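GCN5-related N-acetyltransferase (PDB 4MY0) probably transfers the acetyl group of acetyl-CoA to amino groups of its substrates, perhaps aminoglycosides, and binds that cofactor. Local coordinates at residues A147-V160 / A234-A247. Sequence-based numbering, arbitrary orientation.
With ACO (acetyl coenzyme *a), chain P.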
ATOM      1  N   ALA C 147       8.541  21.054   0.436  1.00 24.89           N
ATOM      2  CA  ALA C 147       8.513  22.288  -0.354  1.00 25.76           C
ATOM      3  C   ALA C 147       8.366  23.554   0.502  1.00 26.57           C
ATOM      4  O   ALA C 147       8.969  24.587   0.203  1.00 25.63           O
ATOM      5  CB  ALA C 147       7.413  22.210  -1.413  1.00 21.07           C
ATOM      6  N   ALA C 148       7.559  23.487   1.561  1.00 25.23           N
ATOM      7  CA  ALA C 148       7.306  24.688   2.377  1.00 28.37           C
ATOM      8  C   ALA C 148       8.592  25.165   3.047  1.00 33.52           C
ATOM      9  O   ALA C 148       8.753  26.344   3.359  1.00 36.48           O
ATOM     10  CB  ALA C 148       6.228  24.410   3.436  1.00 27.83           C
ATOM     11  N   ASP C 149       9.502  24.226   3.283  1.00 34.59           N
ATOM     12  CA  ASP C 149      10.790  24.524   3.896  1.00 36.88           C
ATOM     13  C   ASP C 149      11.676  25.316   2.917  1.00 31.42           C
ATOM     14  O   ASP C 149      12.284  26.326   3.281  1.00 34.64           O
ATOM     15  CB  ASP C 149      11.454  23.197   4.274  1.00 44.16           C
ATOM     16  CG  ASP C 149      12.657  23.370   5.174  1.00 54.56           C
ATOM     17  OD1 ASP C 149      13.130  24.523   5.358  1.00 58.34           O
ATOM     18  OD2 ASP C 149      13.137  22.335   5.687  1.00 56.61           O
ATOM     19  N   LEU C 150      11.733  24.850   1.674  1.00 26.52           N
ATOM     20  CA  LEU C 150      12.497  25.514   0.624  1.00 26.32           C
ATOM     21  C   LEU C 150      11.958  26.916   0.362  1.00 29.20           C
ATOM     22  O   LEU C 150      12.713  27.865   0.104  1.00 29.12           O
ATOM     23  CB  LEU C 150      12.406  24.686  -0.653  1.00 23.54           C
ATOM     24  CG  LEU C 150      13.019  23.296  -0.530  1.00 26.68           C
ATOM     25  CD1 LEU C 150      12.939  22.567  -1.848  1.00 25.44           C
ATOM     26  CD2 LEU C 150      14.453  23.397  -0.081  1.00 27.85           C
ATOM     27  N   ARG C 151      10.639  27.038   0.451  1.00 30.81           N
ATOM     28  CA  ARG C 151       9.951  28.264   0.099  1.00 27.20           C
ATOM     29  C   ARG C 151      10.413  29.437   0.964  1.00 31.86           C
ATOM     30  O   ARG C 151      10.424  30.582   0.511  1.00 32.47           O
ATOM     31  CB  ARG C 151       8.445  28.065   0.246  1.00 28.03           C
ATOM     32  CG  ARG C 151       7.658  29.307  -0.094  1.00 29.54           C
ATOM     33  CD  ARG C 151       6.171  29.143   0.140  1.00 33.51           C
ATOM     34  NE  ARG C 151       5.569  30.457  -0.003  1.00 36.78           N
ATOM     35  CZ  ARG C 151       5.387  31.288   1.010  1.00 36.66           C
ATOM     36  NH1 ARG C 151       4.873  32.491   0.800  1.00 38.64           N
ATOM     37  NH2 ARG C 151       5.719  30.906   2.235  1.00 32.75           N
ATOM     38  N   SER C 152      10.807  29.155   2.202  1.00 34.34           N
ATOM     39  CA  SER C 152      11.169  30.235   3.121  1.00 35.39           C
ATOM     40  C   SER C 152      12.674  30.468   3.253  1.00 36.19           C
ATOM     41  O   SER C 152      13.112  31.073   4.227  1.00 37.67           O
ATOM     42  CB  SER C 152      10.573  29.973   4.503  1.00 40.89           C
ATOM     43  OG  SER C 152      11.083  28.762   5.024  1.00 48.90           O
ATOM     44  N   LEU C 153      13.462  30.013   2.275  1.00 36.60           N
ATOM     45  CA  LEU C 153      14.914  30.205   2.326  1.00 33.29           C
ATOM     46  C   LEU C 153      15.364  31.651   2.108  1.00 38.43           C
ATOM     47  O   LEU C 153      16.479  32.015   2.486  1.00 41.75           O
ATOM     48  CB  LEU C 153      15.639  29.256   1.366  1.00 31.57           C
ATOM     49  CG  LEU C 153      15.626  27.812   1.852  1.00 29.91           C
ATOM     50  CD1 LEU C 153      16.344  26.910   0.872  1.00 31.95           C
ATOM     51  CD2 LEU C 153      16.240  27.700   3.247  1.00 31.57           C
ATOM     52  N   GLY C 154      14.505  32.478   1.518  1.00 41.59           N
ATOM     53  CA  GLY C 154      14.806  33.897   1.392  1.00 43.20           C
ATOM     54  C   GLY C 154      15.472  34.249   0.075  1.00 45.05           C
ATOM     55  O   GLY C 154      15.116  33.699  -0.969  1.00 44.82           O
ATOM     56  N   GLY C 155      16.434  35.169   0.122  1.00 44.60           N
ATOM     57  CA  GLY C 155      17.125  35.625  -1.073  1.00 44.49           C
ATOM     58  C   GLY C 155      16.213  36.370  -2.038  1.00 48.63           C
ATOM     59  O   GLY C 155      16.371  36.257  -3.260  1.00 47.52           O
ATOM     60  N   ARG C 156      15.261  37.129  -1.495  1.00 52.48           N
ATOM     61  CA  ARG C 156      14.316  37.905  -2.306  1.00 57.87           C
ATOM     62  C   ARG C 156      15.007  39.000  -3.121  1.00 57.02           C
ATOM     63  O   ARG C 156      14.483  39.459  -4.135  1.00 61.41           O
ATOM     64  CB  ARG C 156      13.241  38.534  -1.419  1.00 65.06           C
ATOM     65  CG  ARG C 156      12.408  37.536  -0.639  1.00 71.75           C
ATOM     66  CD  ARG C 156      10.986  37.449  -1.174  1.00 77.15           C
ATOM     67  NE  ARG C 156      10.112  36.725  -0.256  1.00 81.41           N
ATOM     68  CZ  ARG C 156       9.521  37.282   0.799  1.00 88.01           C
ATOM     69  NH1 ARG C 156       8.739  36.554   1.589  1.00 90.39           N
ATOM     70  NH2 ARG C 156       9.715  38.568   1.067  1.00 89.65           N
ATOM     71  N   GLU C 157      16.188  39.413  -2.669  1.00 54.34           N
ATOM     72  CA  GLU C 157      16.934  40.501  -3.299  1.00 53.75           C
ATOM     73  C   GLU C 157      17.687  40.050  -4.560  1.00 47.29           C
ATOM     74  O   GLU C 157      18.234  40.872  -5.302  1.00 44.83           O
ATOM     75  CB  GLU C 157      17.912  41.121  -2.287  1.00 59.88           C
ATOM     76  CG  GLU C 157      19.104  40.221  -1.882  1.00 65.29           C
ATOM     77  CD  GLU C 157      18.715  39.025  -0.999  1.00 65.15           C
ATOM     78  OE1 GLU C 157      19.618  38.291  -0.543  1.00 63.66           O
ATOM     79  OE2 GLU C 157      17.509  38.820  -0.758  1.00 64.91           O
ATOM     80  N   VAL C 158      17.710  38.745  -4.811  1.00 42.19           N
ATOM     81  CA  VAL C 158      18.415  38.224  -5.979  1.00 37.41           C
ATOM     82  C   VAL C 158      17.520  38.222  -7.214  1.00 35.83           C
ATOM     83  O   VAL C 158      16.425  37.648  -7.199  1.00 36.26           O
ATOM     84  CB  VAL C 158      18.928  36.793  -5.737  1.00 37.07           C
ATOM     85  CG1 VAL C 158      19.713  36.287  -6.950  1.00 35.50           C
ATOM     86  CG2 VAL C 158      19.783  36.743  -4.483  1.00 39.38           C
ATOM     87  N   ALA C 159      17.993  38.857  -8.285  1.00 34.40           N
ATOM     88  CA  ALA C 159      17.309  38.814  -9.576  1.00 34.41           C
ATOM     89  C   ALA C 159      17.328  37.392 -10.144  1.00 35.09           C
ATOM     90  O   ALA C 159      18.391  36.811 -10.350  1.00 38.00           O
ATOM     91  CB  ALA C 159      17.950  39.808 -10.564  1.00 33.52           C
ATOM     92  N   VAL C 160      16.140  36.834 -10.364  1.00 32.46           N
ATOM     93  CA  VAL C 160      15.975  35.505 -10.935  1.00 33.89           C
ATOM     94  C   VAL C 160      15.005  35.626 -12.098  1.00 34.78           C
ATOM     95  O   VAL C 160      13.916  36.157 -11.928  1.00 37.26           O
ATOM     96  CB  VAL C 160      15.359  34.534  -9.918  1.00 35.26           C
ATOM     97  CG1 VAL C 160      15.065  33.201 -10.579  1.00 35.52           C
ATOM     98  CG2 VAL C 160      16.285  34.342  -8.742  1.00 40.60           C
ATOM     99  N   ALA C 234      23.119  33.765  -1.144  1.00 30.91           N
ATOM    100  CA  ALA C 234      21.906  34.458  -1.559  1.00 36.28           C
ATOM    101  C   ALA C 234      21.253  33.818  -2.795  1.00 33.67           C
ATOM    102  O   ALA C 234      20.033  33.673  -2.861  1.00 30.86           O
ATOM    103  CB  ALA C 234      22.199  35.937  -1.804  1.00 32.44           C
ATOM    104  N   THR C 235      22.062  33.437  -3.777  1.00 34.55           N
ATOM    105  CA  THR C 235      21.519  32.851  -4.994  1.00 29.33           C
ATOM    106  C   THR C 235      20.963  31.453  -4.743  1.00 28.91           C
ATOM    107  O   THR C 235      19.916  31.096  -5.281  1.00 27.60           O
ATOM    108  CB  THR C 235      22.574  32.809  -6.106  1.00 28.15           C
ATOM    109  OG1 THR C 235      22.937  34.146  -6.442  1.00 29.59           O
ATOM    110  CG2 THR C 235      22.035  32.125  -7.344  1.00 28.95           C
ATOM    111  N   ALA C 236      21.661  30.657  -3.933  1.00 26.87           N
ATOM    112  CA  ALA C 236      21.151  29.326  -3.602  1.00 31.15           C
ATOM    113  C   ALA C 236      19.781  29.440  -2.934  1.00 30.31           C
ATOM    114  O   ALA C 236      18.838  28.730  -3.299  1.00 25.27           O
ATOM    115  CB  ALA C 236      22.137  28.561  -2.718  1.00 28.09           C
ATOM    116  N   ARG C 237      19.671  30.346  -1.970  1.00 29.30           N
ATOM    117  CA  ARG C 237      18.412  30.525  -1.263  1.00 27.93           C
ATOM    118  C   ARG C 237      17.312  30.912  -2.247  1.00 27.11           C
ATOM    119  O   ARG C 237      16.232  30.324  -2.234  1.00 26.01           O
ATOM    120  CB  ARG C 237      18.562  31.563  -0.155  1.00 27.27           C
ATOM    121  CG  ARG C 237      19.455  31.104   0.990  1.00 30.58           C
ATOM    122  CD  ARG C 237      19.620  32.209   2.054  1.00 32.52           C
ATOM    123  NE  ARG C 237      20.319  31.724   3.244  1.00 36.13           N
ATOM    124  CZ  ARG C 237      19.737  31.018   4.214  1.00 34.72           C
ATOM    125  NH1 ARG C 237      18.447  30.716   4.139  1.00 29.45           N
ATOM    126  NH2 ARG C 237      20.440  30.618   5.263  1.00 34.80           N
ATOM    127  N   ALA C 238      17.615  31.863  -3.133  1.00 27.05           N
ATOM    128  CA  ALA C 238      16.641  32.356  -4.115  1.00 28.92           C
ATOM    129  C   ALA C 238      16.143  31.266  -5.064  1.00 29.45           C
ATOM    130  O   ALA C 238      14.951  31.208  -5.376  1.00 30.81           O
ATOM    131  CB  ALA C 238      17.232  33.524  -4.918  1.00 27.00           C
ATOM    132  N   LEU C 239      17.056  30.428  -5.548  1.00 26.72           N
ATOM    133  CA  LEU C 239      16.687  29.401  -6.515  1.00 25.63           C
ATOM    134  C   LEU C 239      15.903  28.277  -5.839  1.00 23.83           C
ATOM    135  O   LEU C 239      14.915  27.794  -6.393  1.00 26.48           O
ATOM    136  CB  LEU C 239      17.921  28.843  -7.219  1.00 25.26           C
ATOM    137  CG  LEU C 239      18.677  29.796  -8.144  1.00 28.29           C
ATOM    138  CD1 LEU C 239      19.973  29.157  -8.565  1.00 28.12           C
ATOM    139  CD2 LEU C 239      17.843  30.161  -9.367  1.00 31.11           C
ATOM    140  N   TRP C 240      16.330  27.856  -4.650  1.00 23.35           N
ATOM    141  CA  TRP C 240      15.532  26.883  -3.887  1.00 24.10           C
ATOM    142  C   TRP C 240      14.177  27.477  -3.549  1.00 26.10           C
ATOM    143  O   TRP C 240      13.167  26.784  -3.568  1.00 26.97           O
ATOM    144  CB  TRP C 240      16.244  26.436  -2.605  1.00 21.98           C
ATOM    145  CG  TRP C 240      17.329  25.442  -2.869  1.00 24.39           C
ATOM    146  CD1 TRP C 240      18.676  25.631  -2.723  1.00 24.38           C
ATOM    147  CD2 TRP C 240      17.162  24.101  -3.355  1.00 20.64           C
ATOM    148  NE1 TRP C 240      19.357  24.482  -3.084  1.00 24.52           N
ATOM    149  CE2 TRP C 240      18.450  23.536  -3.487  1.00 24.31           C
ATOM    150  CE3 TRP C 240      16.044  23.329  -3.711  1.00 20.85           C
ATOM    151  CZ2 TRP C 240      18.652  22.229  -3.951  1.00 25.31           C
ATOM    152  CZ3 TRP C 240      16.241  22.040  -4.166  1.00 22.27           C
ATOM    153  CH2 TRP C 240      17.535  21.496  -4.280  1.00 26.44           C
ATOM    154  N   ALA C 241      14.150  28.767  -3.228  1.00 25.92           N
ATOM    155  CA  ALA C 241      12.883  29.391  -2.864  1.00 25.16           C
ATOM    156  C   ALA C 241      11.953  29.489  -4.084  1.00 29.04           C
ATOM    157  O   ALA C 241      10.736  29.373  -3.950  1.00 30.16           O
ATOM    158  CB  ALA C 241      13.112  30.754  -2.209  1.00 24.35           C
ATOM    159  N   THR C 242      12.531  29.685  -5.270  1.00 29.18           N
ATOM    160  CA  THR C 242      11.758  29.626  -6.517  1.00 25.62           C
ATOM    161  C   THR C 242      11.058  28.273  -6.674  1.00 24.46           C
ATOM    162  O   THR C 242       9.855  28.218  -6.927  1.00 28.65           O
ATOM    163  CB  THR C 242      12.645  29.888  -7.745  1.00 27.15           C
ATOM    164  OG1 THR C 242      13.318  31.139  -7.577  1.00 30.05           O
ATOM    165  CG2 THR C 242      11.806  29.937  -9.027  1.00 29.63           C
ATOM    166  N   VAL C 243      11.804  27.182  -6.509  1.00 24.57           N
ATOM    167  CA  VAL C 243      11.205  25.849  -6.599  1.00 25.02           C
ATOM    168  C   VAL C 243      10.131  25.658  -5.518  1.00 25.54           C
ATOM    169  O   VAL C 243       9.012  25.210  -5.799  1.00 26.07           O
ATOM    170  CB  VAL C 243      12.265  24.736  -6.457  1.00 28.84           C
ATOM    171  CG1 VAL C 243      11.620  23.355  -6.604  1.00 26.33           C
ATOM    172  CG2 VAL C 243      13.375  24.918  -7.492  1.00 30.93           C
ATOM    173  N   GLY C 244      10.477  26.009  -4.285  1.00 26.77           N
ATOM    174  CA  GLY C 244       9.579  25.837  -3.151  1.00 28.18           C
ATOM    175  C   GLY C 244       8.335  26.709  -3.182  1.00 30.32           C
ATOM    176  O   GLY C 244       7.361  26.420  -2.487  1.00 29.11           O
ATOM    177  N   SER C 245       8.359  27.771  -3.988  1.00 26.98           N
ATOM    178  CA  SER C 245       7.208  28.664  -4.109  1.00 28.72           C
ATOM    179  C   SER C 245       5.974  27.884  -4.568  1.00 31.62           C
ATOM    180  O   SER C 245       4.854  28.361  -4.436  1.00 33.25           O
ATOM    181  CB  SER C 245       7.493  29.796  -5.100  1.00 28.49           C
ATOM    182  OG  SER C 245       7.490  29.303  -6.440  1.00 29.24           O
ATOM    183  N   GLY C 246       6.181  26.684  -5.107  1.00 29.42           N
ATOM    184  CA  GLY C 246       5.070  25.830  -5.505  1.00 28.58           C
ATOM    185  C   GLY C 246       4.368  25.068  -4.380  1.00 30.21           C
ATOM    186  O   GLY C 246       3.484  24.246  -4.647  1.00 28.98           O
ATOM    187  N   ALA C 247       4.736  25.344  -3.126  1.00 29.02           N
ATOM    188  CA  ALA C 247       4.334  24.493  -1.990  1.00 27.40           C
ATOM    189  C   ALA C 247       2.834  24.394  -1.754  1.00 30.13           C
ATOM    190  O   ALA C 247       2.376  23.436  -1.123  1.00 32.24           O
ATOM    191  CB  ALA C 247       5.032  24.932  -0.684  1.00 23.50           C
TER
HETATM  192  N1A ACO P 400       2.321  29.218   1.963  1.00 38.18           N
HETATM  193  C2A ACO P 400       2.108  30.127   2.940  1.00 37.10           C
HETATM  194  N3A ACO P 400       1.872  31.435   2.699  1.00 35.40           N
HETATM  195  C4A ACO P 400       1.840  31.903   1.428  1.00 38.26           C
HETATM  196  C5A ACO P 400       2.067  30.971   0.310  1.00 39.68           C
HETATM  197  C6A ACO P 400       2.320  29.550   0.648  1.00 37.24           C
HETATM  198  N6A ACO P 400       2.537  28.630  -0.328  1.00 37.11           N
HETATM  199  N7A ACO P 400       1.983  31.698  -0.823  1.00 41.75           N
HETATM  200  C8A ACO P 400       1.727  32.982  -0.472  1.00 42.32           C
HETATM  201  N9A ACO P 400       1.649  33.101   0.871  1.00 41.58           N
HETATM  202  C1B ACO P 400       1.372  34.335   1.638  1.00 37.57           C
HETATM  203  C2B ACO P 400       2.530  35.305   1.600  1.00 35.39           C
HETATM  204  O2B ACO P 400       3.561  34.958   2.535  1.00 34.13           O
HETATM  205  C3B ACO P 400       1.817  36.585   1.975  1.00 37.95           C
HETATM  206  O3B ACO P 400       1.567  36.560   3.376  1.00 43.59           O
HETATM  207  P3B ACO P 400       2.475  37.368   4.430  1.00 64.25           P
HETATM  208  O7A ACO P 400       3.897  37.074   4.001  1.00 63.51           O
HETATM  209  O8A ACO P 400       2.037  38.799   4.213  1.00 63.18           O
HETATM  210  O9A ACO P 400       2.075  36.794   5.769  1.00 66.79           O
HETATM  211  C4B ACO P 400       0.446  36.460   1.330  1.00 38.30           C
HETATM  212  O4B ACO P 400       0.279  35.057   1.066  1.00 38.11           O
HETATM  213  C5B ACO P 400       0.330  37.250   0.029  1.00 35.88           C
HETATM  214  O5B ACO P 400       1.495  36.973  -0.754  1.00 32.53           O
HETATM  215  P1A ACO P 400       1.632  37.335  -2.319  1.00 30.25           P
HETATM  216  O1A ACO P 400       0.619  38.381  -2.721  1.00 30.45           O
HETATM  217  O2A ACO P 400       3.109  37.506  -2.537  1.00 29.12           O
HETATM  218  O3A ACO P 400       1.112  35.947  -2.964  1.00 43.87           O
HETATM  219  P2A ACO P 400       1.706  35.264  -4.295  1.00 34.54           P
HETATM  220  O4A ACO P 400       1.917  36.364  -5.317  1.00 37.98           O
HETATM  221  O5A ACO P 400       2.865  34.404  -3.894  1.00 28.90           O
HETATM  222  O6A ACO P 400       0.464  34.352  -4.800  1.00 31.95           O
HETATM  223  CBP ACO P 400      -0.293  32.067  -4.926  1.00 26.35           C
HETATM  224  CCP ACO P 400      -0.014  33.257  -4.020  1.00 26.28           C
HETATM  225  CDP ACO P 400      -1.408  32.381  -5.919  1.00 24.61           C
HETATM  226  CEP ACO P 400      -0.699  30.888  -4.054  1.00 22.79           C
HETATM  227  CAP ACO P 400       1.016  31.787  -5.670  1.00 28.94           C
HETATM  228  OAP ACO P 400       2.078  31.627  -4.713  1.00 33.34           O
HETATM  229  C9P ACO P 400       0.924  30.612  -6.608  1.00 29.31           C
HETATM  230  O9P ACO P 400       0.678  30.822  -7.790  1.00 24.20           O
HETATM  231  N8P ACO P 400       1.130  29.381  -6.114  1.00 30.96           N
HETATM  232  C7P ACO P 400       1.083  28.165  -6.916  1.00 25.08           C
HETATM  233  C6P ACO P 400      -0.287  27.916  -7.543  1.00 25.92           C
HETATM  234  C5P ACO P 400      -1.379  27.998  -6.499  1.00 33.88           C
HETATM  235  O5P ACO P 400      -1.262  27.414  -5.427  1.00 32.26           O
HETATM  236  N4P ACO P 400      -2.463  28.708  -6.817  1.00 34.23           N
HETATM  237  C3P ACO P 400      -3.782  28.329  -6.316  1.00 32.58           C
HETATM  238  C2P ACO P 400      -4.294  29.282  -5.247  1.00 30.34           C
HETATM  239  S1P ACO P 400      -5.986  28.914  -4.867  1.00 30.29           S
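With CG anti to the backbone N (chi1 180°) and the chain extended as far as NE, Arg-151 passes its CB over Gly-244 O at 3.4 Å and its CG over Ser-245, and lays its guanidinium flat on the acetyl-CoA adenine. The ring atom C5A sits 3.1 Å above the guanidinium plane, offset toward its rim, while NH1 donates edge-on to ribose O2B (3.3 Å). Were this residue an alanine, the adenine would probably lose the guanidinium packed on its face, and O2B the NH1 donor. Gly-244 suits the crossing because a CB would collide with Arg-151 N and Leu-150 CB; the axes of helices 147-151 and 234-244 can thus approach to 7.2 Å. Leu-150 CD1 meets Trp-240 CE3 at 3.7 Å, and Leu-153 CD1 touches Trp-240 CB (3.5 Å), the two side chains lying side by side. Arg-237, also extended and salt-bridged to Glu-233, sends NH1 to a lone pair of Leu-153 O (2.9 Å, 154° at the hydrogen). Gly-155, at positive phi, leaves room for Ala-238, whose small CB also takes Val-158 and Val-160. Backbone N atoms of Gly-96, Gly-98 and Gly-100 of a second subunit, in the GNAT pyrophosphate-binding loop, hydrogen-bond the same cofactor, so Arg-151 completes an adenine site between subunits.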